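Local coordinates for organic hydroperoxide resistance protein (Legionella pneumophila, PDB 6MJN) that probably reduces organic hydroperoxides through reactive cysteine thiols, as in other members of the OsmC family, and so protects the bacterium from peroxide stress, at residues 78-89 against 101-112. Numbering follows the deposited sequence.
Sequences ISLEDVSMTSEV and LGVALHAHITGL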
# COMPACT_ATOMS: atom_id res chain seq x y z
N ILE B 78 1.55 -24.48 -14.45
CA ILE B 78 0.46 -23.99 -15.29
C ILE B 78 1.07 -23.18 -16.43
O ILE B 78 1.99 -22.38 -16.22
CB ILE B 78 -0.53 -23.15 -14.46
CG1 ILE B 78 -1.41 -24.05 -13.60
CG2 ILE B 78 -1.38 -22.26 -15.35
CD1 ILE B 78 -2.32 -23.29 -12.65
N SER B 79 0.53 -23.37 -17.64
CA SER B 79 1.10 -22.81 -18.86
C SER B 79 0.63 -21.36 -19.07
O SER B 79 -0.17 -21.05 -19.96
CB SER B 79 0.75 -23.69 -20.06
OG SER B 79 -0.65 -23.83 -20.20
N LEU B 80 1.17 -20.48 -18.23
CA LEU B 80 0.95 -19.04 -18.37
C LEU B 80 1.87 -18.46 -19.43
O LEU B 80 3.09 -18.60 -19.35
CB LEU B 80 1.22 -18.31 -17.05
CG LEU B 80 0.07 -18.15 -16.08
CD1 LEU B 80 0.24 -16.84 -15.33
CD2 LEU B 80 -1.21 -18.18 -16.85
N GLU B 81 1.28 -17.77 -20.40
CA GLU B 81 2.13 -17.05 -21.35
C GLU B 81 2.41 -15.64 -20.85
O GLU B 81 3.58 -15.24 -20.77
CB GLU B 81 1.47 -17.03 -22.73
CG GLU B 81 1.19 -18.40 -23.32
CD GLU B 81 0.52 -18.32 -24.68
OE1 GLU B 81 0.53 -17.23 -25.29
OE2 GLU B 81 -0.02 -19.35 -25.14
N ASP B 82 1.37 -14.89 -20.51
CA ASP B 82 1.54 -13.53 -20.02
C ASP B 82 0.42 -13.20 -19.02
O ASP B 82 -0.60 -13.89 -18.96
CB ASP B 82 1.55 -12.52 -21.17
CG ASP B 82 2.16 -11.18 -20.79
OD1 ASP B 82 2.74 -11.08 -19.68
OD2 ASP B 82 2.05 -10.23 -21.59
N VAL B 83 0.65 -12.16 -18.23
CA VAL B 83 -0.38 -11.65 -17.34
C VAL B 83 -0.13 -10.16 -17.13
O VAL B 83 1.02 -9.72 -17.01
CB VAL B 83 -0.40 -12.41 -15.99
CG1 VAL B 83 0.95 -12.33 -15.31
CG2 VAL B 83 -1.47 -11.83 -15.06
N SER B 84 -1.20 -9.38 -17.11
CA SER B 84 -1.14 -8.03 -16.59
C SER B 84 -2.23 -7.87 -15.55
O SER B 84 -3.22 -8.62 -15.53
CB SER B 84 -1.30 -6.98 -17.70
OG SER B 84 -2.57 -7.07 -18.29
N MET B 85 -2.06 -6.87 -14.69
CA MET B 85 -2.90 -6.71 -13.52
C MET B 85 -3.34 -5.26 -13.41
O MET B 85 -2.51 -4.35 -13.45
CB MET B 85 -2.12 -7.12 -12.27
CG MET B 85 -2.97 -7.53 -11.13
SD MET B 85 -3.96 -8.99 -11.53
CE MET B 85 -5.37 -8.44 -10.56
N THR B 86 -4.65 -5.06 -13.27
CA THR B 86 -5.27 -3.77 -13.02
C THR B 86 -5.83 -3.78 -11.60
O THR B 86 -6.49 -4.75 -11.19
CB THR B 86 -6.41 -3.53 -14.02
OG1 THR B 86 -5.89 -3.52 -15.35
CG2 THR B 86 -7.08 -2.21 -13.75
N SER B 87 -5.57 -2.72 -10.84
CA SER B 87 -6.19 -2.53 -9.54
C SER B 87 -6.91 -1.20 -9.56
O SER B 87 -6.40 -0.21 -10.09
CB SER B 87 -5.16 -2.53 -8.41
OG SER B 87 -4.35 -1.38 -8.52
N GLU B 88 -8.12 -1.17 -9.02
CA GLU B 88 -8.85 0.07 -8.89
C GLU B 88 -9.15 0.27 -7.42
O GLU B 88 -9.77 -0.59 -6.79
CB GLU B 88 -10.13 0.04 -9.71
CG GLU B 88 -10.98 1.27 -9.54
CD GLU B 88 -12.30 1.14 -10.27
OE1 GLU B 88 -12.27 0.91 -11.50
OE2 GLU B 88 -13.35 1.24 -9.63
N VAL B 89 -8.70 1.39 -6.87
CA VAL B 89 -8.78 1.64 -5.43
C VAL B 89 -9.61 2.89 -5.22
O VAL B 89 -9.37 3.93 -5.86
CB VAL B 89 -7.38 1.80 -4.81
CG1 VAL B 89 -7.47 2.38 -3.38
CG2 VAL B 89 -6.66 0.42 -4.83
N LEU B 101 -10.84 2.00 2.38
CA LEU B 101 -10.55 1.66 1.00
C LEU B 101 -11.48 0.55 0.51
O LEU B 101 -11.91 -0.31 1.29
CB LEU B 101 -9.09 1.21 0.85
CG LEU B 101 -7.99 2.18 1.32
CD1 LEU B 101 -6.63 1.53 1.10
CD2 LEU B 101 -8.09 3.46 0.55
N GLY B 102 -11.81 0.60 -0.79
CA GLY B 102 -12.36 -0.54 -1.50
C GLY B 102 -11.55 -0.79 -2.75
O GLY B 102 -10.90 0.12 -3.28
N VAL B 103 -11.57 -2.04 -3.23
CA VAL B 103 -10.65 -2.48 -4.29
C VAL B 103 -11.38 -3.38 -5.27
O VAL B 103 -12.14 -4.28 -4.86
CB VAL B 103 -9.43 -3.24 -3.72
CG1 VAL B 103 -8.44 -3.65 -4.85
CG2 VAL B 103 -8.71 -2.44 -2.64
N ALA B 104 -11.15 -3.16 -6.57
CA ALA B 104 -11.51 -4.11 -7.62
C ALA B 104 -10.23 -4.49 -8.35
O ALA B 104 -9.45 -3.62 -8.73
CB ALA B 104 -12.54 -3.51 -8.60
N LEU B 105 -10.02 -5.80 -8.53
CA LEU B 105 -8.85 -6.32 -9.23
C LEU B 105 -9.30 -6.95 -10.54
O LEU B 105 -10.33 -7.63 -10.58
CB LEU B 105 -8.14 -7.38 -8.36
CG LEU B 105 -7.52 -6.85 -7.05
CD1 LEU B 105 -6.87 -8.02 -6.31
CD2 LEU B 105 -6.49 -5.77 -7.32
N HIS B 106 -8.55 -6.72 -11.61
CA HIS B 106 -8.89 -7.36 -12.87
C HIS B 106 -7.63 -7.95 -13.47
O HIS B 106 -6.71 -7.21 -13.85
CB HIS B 106 -9.52 -6.36 -13.85
CG HIS B 106 -9.86 -6.97 -15.17
ND1 HIS B 106 -10.76 -8.01 -15.30
CD2 HIS B 106 -9.39 -6.73 -16.42
CE1 HIS B 106 -10.85 -8.36 -16.57
NE2 HIS B 106 -10.02 -7.60 -17.27
N ALA B 107 -7.58 -9.27 -13.60
CA ALA B 107 -6.42 -9.92 -14.19
C ALA B 107 -6.65 -10.17 -15.67
O ALA B 107 -7.75 -10.54 -16.08
CB ALA B 107 -6.12 -11.23 -13.46
N HIS B 108 -5.62 -9.94 -16.48
CA HIS B 108 -5.63 -10.30 -17.90
C HIS B 108 -4.55 -11.35 -18.12
O HIS B 108 -3.35 -11.06 -18.04
CB HIS B 108 -5.40 -9.08 -18.79
CG HIS B 108 -5.43 -9.38 -20.26
ND1 HIS B 108 -5.45 -8.39 -21.21
CD2 HIS B 108 -5.46 -10.55 -20.93
CE1 HIS B 108 -5.48 -8.94 -22.41
NE2 HIS B 108 -5.48 -10.25 -22.27
N ILE B 109 -4.98 -12.58 -18.41
CA ILE B 109 -4.12 -13.76 -18.47
C ILE B 109 -4.14 -14.34 -19.88
O ILE B 109 -5.22 -14.53 -20.45
CB ILE B 109 -4.57 -14.80 -17.43
CG1 ILE B 109 -4.37 -14.28 -16.01
CG2 ILE B 109 -3.85 -16.12 -17.61
CD1 ILE B 109 -4.86 -15.21 -14.93
N THR B 110 -2.96 -14.59 -20.46
CA THR B 110 -2.83 -15.24 -21.76
C THR B 110 -2.38 -16.69 -21.55
O THR B 110 -1.50 -16.95 -20.74
CB THR B 110 -1.81 -14.52 -22.66
OG1 THR B 110 -1.99 -13.10 -22.56
CG2 THR B 110 -1.95 -14.95 -24.11
N GLY B 111 -2.98 -17.61 -22.31
CA GLY B 111 -2.52 -18.99 -22.35
C GLY B 111 -3.42 -20.00 -21.66
O GLY B 111 -3.13 -21.20 -21.73
N LEU B 112 -4.48 -19.55 -21.00
CA LEU B 112 -5.40 -20.41 -20.28
C LEU B 112 -6.81 -20.18 -20.79
O LEU B 112 -7.12 -19.11 -21.33
CB LEU B 112 -5.37 -20.14 -18.78
CG LEU B 112 -4.02 -20.29 -18.09
CD1 LEU B 112 -4.18 -19.95 -16.61
CD2 LEU B 112 -3.49 -21.69 -18.27
O HOH W 1 -9.43 -3.16 -11.72
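Ser84 and His108 exchange two backbone hydrogen bonds, and Thr86 with His106 and Glu88 with Ala104 do the same, binding the two arms of an antiparallel hairpin. Ala104 O also accepts a bond from a water, 3.0 Å away. Near the open end a classic beta bulge sets Glu81 and Asp82 opposite Thr110: Glu81 N donates to Thr110 O, and Thr110 N to Asp82 O at 2.9 Å, each donor tilted well out of the carbonyl plane. Gly111 follows with a positive phi (108°), a conformation glycine adopts readily. On the face bearing Met85 the residues are mostly apolar. Bent at chi2 (62°), Met85 lays SD against Ala107 CB (3.7 Å), a small neighbour that admits the sulfur, and carries CE to Leu105 CB. Leu80 CD2 presses tightly on Ile109 CG2 (3.4 Å). Buried Ser87 OG is satisfied by Ala58 O, and His106 ND1 on the other face by Ser143 OG. Helices 53-76 and 114-125 pack on the apolar face; strand 140-146 pairs with 101-110, while a strand of the second subunit pairs with 84-89, continuing the sheet across the dimer.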